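Long-range contact in phosphatidylinositol 4,5-bisphosphate-binding protein SLM1 (Saccharomyces cerevisiae, PDB 4A6H), which binds phosphatidylinositol 4,5-bisphosphate at the plasma membrane and, together with SLM2, acts as an effector of TORC2 and calcineurin signalling in actin polarization: residues Ser55-Lys65 against Ser76-Gln86. Sequence-based numbering, arbitrary orientation.
With I4D (D-myo-inositol-4-phosphate), chain G.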
# COMPACT_ATOMS: atom_id res chain seq x y z
N SER A 55 1.83 -9.33 7.58
CA SER A 55 0.60 -9.78 8.24
C SER A 55 0.92 -10.65 9.44
O SER A 55 0.08 -10.81 10.33
CB SER A 55 -0.25 -10.58 7.25
OG SER A 55 0.42 -11.76 6.86
N GLU A 56 2.11 -11.22 9.46
CA GLU A 56 2.47 -12.11 10.56
C GLU A 56 3.76 -11.71 11.26
O GLU A 56 4.41 -12.55 11.89
CB GLU A 56 2.50 -13.57 10.12
CG GLU A 56 1.15 -14.11 9.62
CD GLU A 56 0.03 -14.01 10.65
OE1 GLU A 56 0.32 -13.96 11.87
OE2 GLU A 56 -1.14 -13.97 10.23
N CYS A 57 4.11 -10.43 11.17
CA CYS A 57 5.24 -9.88 11.91
C CYS A 57 4.81 -8.70 12.74
O CYS A 57 3.82 -8.04 12.44
CB CYS A 57 6.35 -9.43 10.95
SG CYS A 57 7.11 -10.77 10.02
N THR A 58 5.57 -8.43 13.80
CA THR A 58 5.42 -7.21 14.57
C THR A 58 6.79 -6.62 14.88
O THR A 58 7.80 -7.31 14.78
CB THR A 58 4.68 -7.44 15.91
OG1 THR A 58 5.39 -8.41 16.70
CG2 THR A 58 3.26 -7.92 15.67
N VAL A 59 6.83 -5.34 15.23
CA VAL A 59 8.06 -4.76 15.75
C VAL A 59 7.86 -4.49 17.23
O VAL A 59 6.86 -3.88 17.64
CB VAL A 59 8.54 -3.50 14.99
CG1 VAL A 59 9.06 -3.90 13.60
CG2 VAL A 59 7.43 -2.46 14.89
N THR A 60 8.79 -4.98 18.03
CA THR A 60 8.57 -5.00 19.46
C THR A 60 9.42 -3.95 20.16
O THR A 60 8.91 -2.93 20.63
CB THR A 60 8.81 -6.41 20.03
OG1 THR A 60 10.09 -6.89 19.60
CG2 THR A 60 7.74 -7.37 19.51
N GLU A 61 10.72 -4.17 20.22
CA GLU A 61 11.59 -3.22 20.90
C GLU A 61 12.56 -2.54 19.96
O GLU A 61 12.79 -3.00 18.82
CB GLU A 61 12.33 -3.88 22.06
CG GLU A 61 12.98 -5.19 21.73
CD GLU A 61 13.73 -5.79 22.90
OE1 GLU A 61 14.27 -5.03 23.74
OE2 GLU A 61 13.78 -7.03 22.99
N HIS A 62 13.11 -1.44 20.43
CA HIS A 62 14.16 -0.74 19.73
C HIS A 62 15.10 -0.05 20.70
O HIS A 62 14.80 0.13 21.89
CB HIS A 62 13.59 0.27 18.73
CG HIS A 62 12.85 1.40 19.36
ND1 HIS A 62 13.49 2.42 20.04
CD2 HIS A 62 11.52 1.68 19.43
CE1 HIS A 62 12.59 3.27 20.50
NE2 HIS A 62 11.39 2.84 20.15
N SER A 63 16.26 0.32 20.20
CA SER A 63 17.25 1.00 21.01
C SER A 63 16.71 2.31 21.56
O SER A 63 15.92 2.98 20.91
CB SER A 63 18.50 1.33 20.19
OG SER A 63 19.05 0.19 19.55
N ARG A 64 17.16 2.67 22.76
CA ARG A 64 16.98 4.04 23.23
C ARG A 64 18.14 4.88 22.71
O ARG A 64 19.27 4.39 22.61
CB ARG A 64 16.93 4.08 24.76
CG ARG A 64 15.70 3.43 25.36
CD ARG A 64 15.68 3.62 26.86
NE ARG A 64 15.84 5.02 27.25
CZ ARG A 64 16.01 5.43 28.50
NH1 ARG A 64 16.05 4.55 29.49
NH2 ARG A 64 16.15 6.72 28.76
N LYS A 65 17.88 6.14 22.37
CA LYS A 65 18.92 6.99 21.81
C LYS A 65 20.07 7.22 22.79
O LYS A 65 19.87 7.23 24.01
CB LYS A 65 18.36 8.32 21.30
CG LYS A 65 19.40 9.19 20.59
CD LYS A 65 18.76 10.41 19.95
CE LYS A 65 19.81 11.35 19.36
NZ LYS A 65 20.63 10.71 18.29
N SER A 76 25.87 0.57 19.41
CA SER A 76 24.92 1.15 18.46
C SER A 76 23.57 1.40 19.13
O SER A 76 23.09 0.56 19.89
CB SER A 76 24.75 0.22 17.25
OG SER A 76 23.78 0.72 16.36
N ASP A 77 22.97 2.55 18.84
CA ASP A 77 21.62 2.88 19.30
C ASP A 77 20.62 2.89 18.13
O ASP A 77 19.66 3.67 18.12
CB ASP A 77 21.61 4.24 20.01
CG ASP A 77 22.03 5.37 19.09
OD1 ASP A 77 22.57 5.08 18.00
OD2 ASP A 77 21.81 6.55 19.46
N ALA A 78 20.86 2.02 17.16
CA ALA A 78 20.12 2.05 15.90
C ALA A 78 19.54 0.69 15.57
O ALA A 78 19.40 0.34 14.39
CB ALA A 78 21.04 2.52 14.78
N LYS A 79 19.16 -0.05 16.61
CA LYS A 79 18.65 -1.41 16.42
C LYS A 79 17.17 -1.54 16.72
O LYS A 79 16.62 -0.78 17.53
CB LYS A 79 19.43 -2.38 17.33
CG LYS A 79 20.87 -2.59 16.92
CD LYS A 79 21.64 -3.39 17.95
CE LYS A 79 22.35 -2.43 18.90
NZ LYS A 79 23.18 -3.12 19.92
N PHE A 80 16.52 -2.50 16.07
CA PHE A 80 15.14 -2.86 16.39
C PHE A 80 14.90 -4.35 16.21
O PHE A 80 15.69 -5.04 15.56
CB PHE A 80 14.11 -2.01 15.62
CG PHE A 80 14.03 -2.32 14.14
CD1 PHE A 80 14.88 -1.69 13.24
CD2 PHE A 80 13.09 -3.21 13.65
CE1 PHE A 80 14.80 -1.97 11.87
CE2 PHE A 80 13.00 -3.49 12.29
CZ PHE A 80 13.86 -2.87 11.40
N VAL A 81 13.82 -4.83 16.81
CA VAL A 81 13.47 -6.24 16.77
C VAL A 81 12.19 -6.46 15.99
O VAL A 81 11.18 -5.79 16.22
CB VAL A 81 13.27 -6.80 18.18
CG1 VAL A 81 12.89 -8.27 18.13
CG2 VAL A 81 14.53 -6.57 19.02
N LEU A 82 12.25 -7.42 15.06
CA LEU A 82 11.10 -7.88 14.29
C LEU A 82 10.74 -9.26 14.82
O LEU A 82 11.57 -10.16 14.84
CB LEU A 82 11.44 -7.93 12.80
CG LEU A 82 10.31 -8.26 11.83
CD1 LEU A 82 9.24 -7.17 11.86
CD2 LEU A 82 10.87 -8.40 10.42
N HIS A 83 9.49 -9.41 15.26
CA HIS A 83 9.01 -10.64 15.88
C HIS A 83 8.07 -11.40 14.94
O HIS A 83 7.22 -10.80 14.31
CB HIS A 83 8.24 -10.28 17.16
CG HIS A 83 7.63 -11.46 17.86
ND1 HIS A 83 8.36 -12.29 18.68
CD2 HIS A 83 6.35 -11.91 17.89
CE1 HIS A 83 7.56 -13.22 19.17
NE2 HIS A 83 6.34 -13.01 18.72
N ALA A 84 8.24 -12.72 14.85
CA ALA A 84 7.36 -13.55 14.03
C ALA A 84 6.18 -14.12 14.81
O ALA A 84 6.37 -14.76 15.86
CB ALA A 84 8.14 -14.67 13.36
N LYS A 85 4.98 -13.93 14.30
CA LYS A 85 3.76 -14.42 14.94
C LYS A 85 3.40 -15.79 14.41
O LYS A 85 2.56 -16.49 14.98
CB LYS A 85 2.61 -13.45 14.71
CG LYS A 85 2.76 -12.13 15.46
CD LYS A 85 1.49 -11.28 15.41
CE LYS A 85 1.18 -10.82 13.99
NZ LYS A 85 0.09 -9.79 13.98
N GLN A 86 4.04 -16.17 13.31
CA GLN A 86 3.74 -17.43 12.65
C GLN A 86 4.98 -17.98 11.96
O GLN A 86 5.90 -17.23 11.65
CB GLN A 86 2.61 -17.23 11.63
CG GLN A 86 2.04 -18.52 11.10
CD GLN A 86 1.70 -19.48 12.23
OE1 GLN A 86 2.47 -20.39 12.53
NE2 GLN A 86 0.55 -19.27 12.86
O5 I4D G . 24.51 -7.52 18.47
C5 I4D G . 25.78 -6.70 18.22
C6 I4D G . 25.46 -5.16 18.22
O6 I4D G . 24.61 -4.69 19.22
C4 I4D G . 27.08 -7.47 17.63
O4 I4D G . 27.32 -8.86 17.89
P4 I4D G . 27.08 -10.07 16.99
O43 I4D G . 27.03 -9.75 15.54
O42 I4D G . 25.84 -10.75 17.35
O41 I4D G . 28.15 -11.03 17.28
C3 I4D G . 28.26 -6.56 17.64
O3 I4D G . 29.20 -7.06 16.71
C2 I4D G . 27.88 -5.12 17.28
O2 I4D G . 28.27 -4.65 16.02
C1 I4D G . 26.65 -4.31 17.86
O1 I4D G . 26.53 -2.89 17.54
O HOH W 1 0.98 -7.97 11.84
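T58 and H83 form a hydrogen-bonded pair of two neighbouring antiparallel strands, 57-62 and 79-84, with H83 N to T58 O at 2.7 Å. A beta bulge at T60 and E61 shifts the register by one. V81 bridges it, accepting from T60 N through its O and donating to E61 O through its N. Beyond it, S63 closes the pairing twice. Its N donates to K79 O (2.9 Å). Its OG, anti to the carbonyl carbon (chi1 -54°), accepts from K79 N at 3.0 Å.

C57, V59, F80 and L82 share one face. There L82 CD1 lies 3.7 Å from V59 CG1 and 3.8 Å from C57 CB. On the other face, T58 OG1 sits at the edge of the H83 ring, near its plane, while N95 holds H83 ND1. At the bulge, E61 CG packs on V81 CG2 (3.4 Å). A water links K85 NZ to C57 O.

S76 and K79 belong to an inositol 4-phosphate pocket that also includes K99. In this PH domain, strand 57-62 is outermost within its sheet, and strand 79-84 pairs onward with strand 95-99. Helix 103-116 packs on V59, H62 and F80, with F110 edge-to-face to H62.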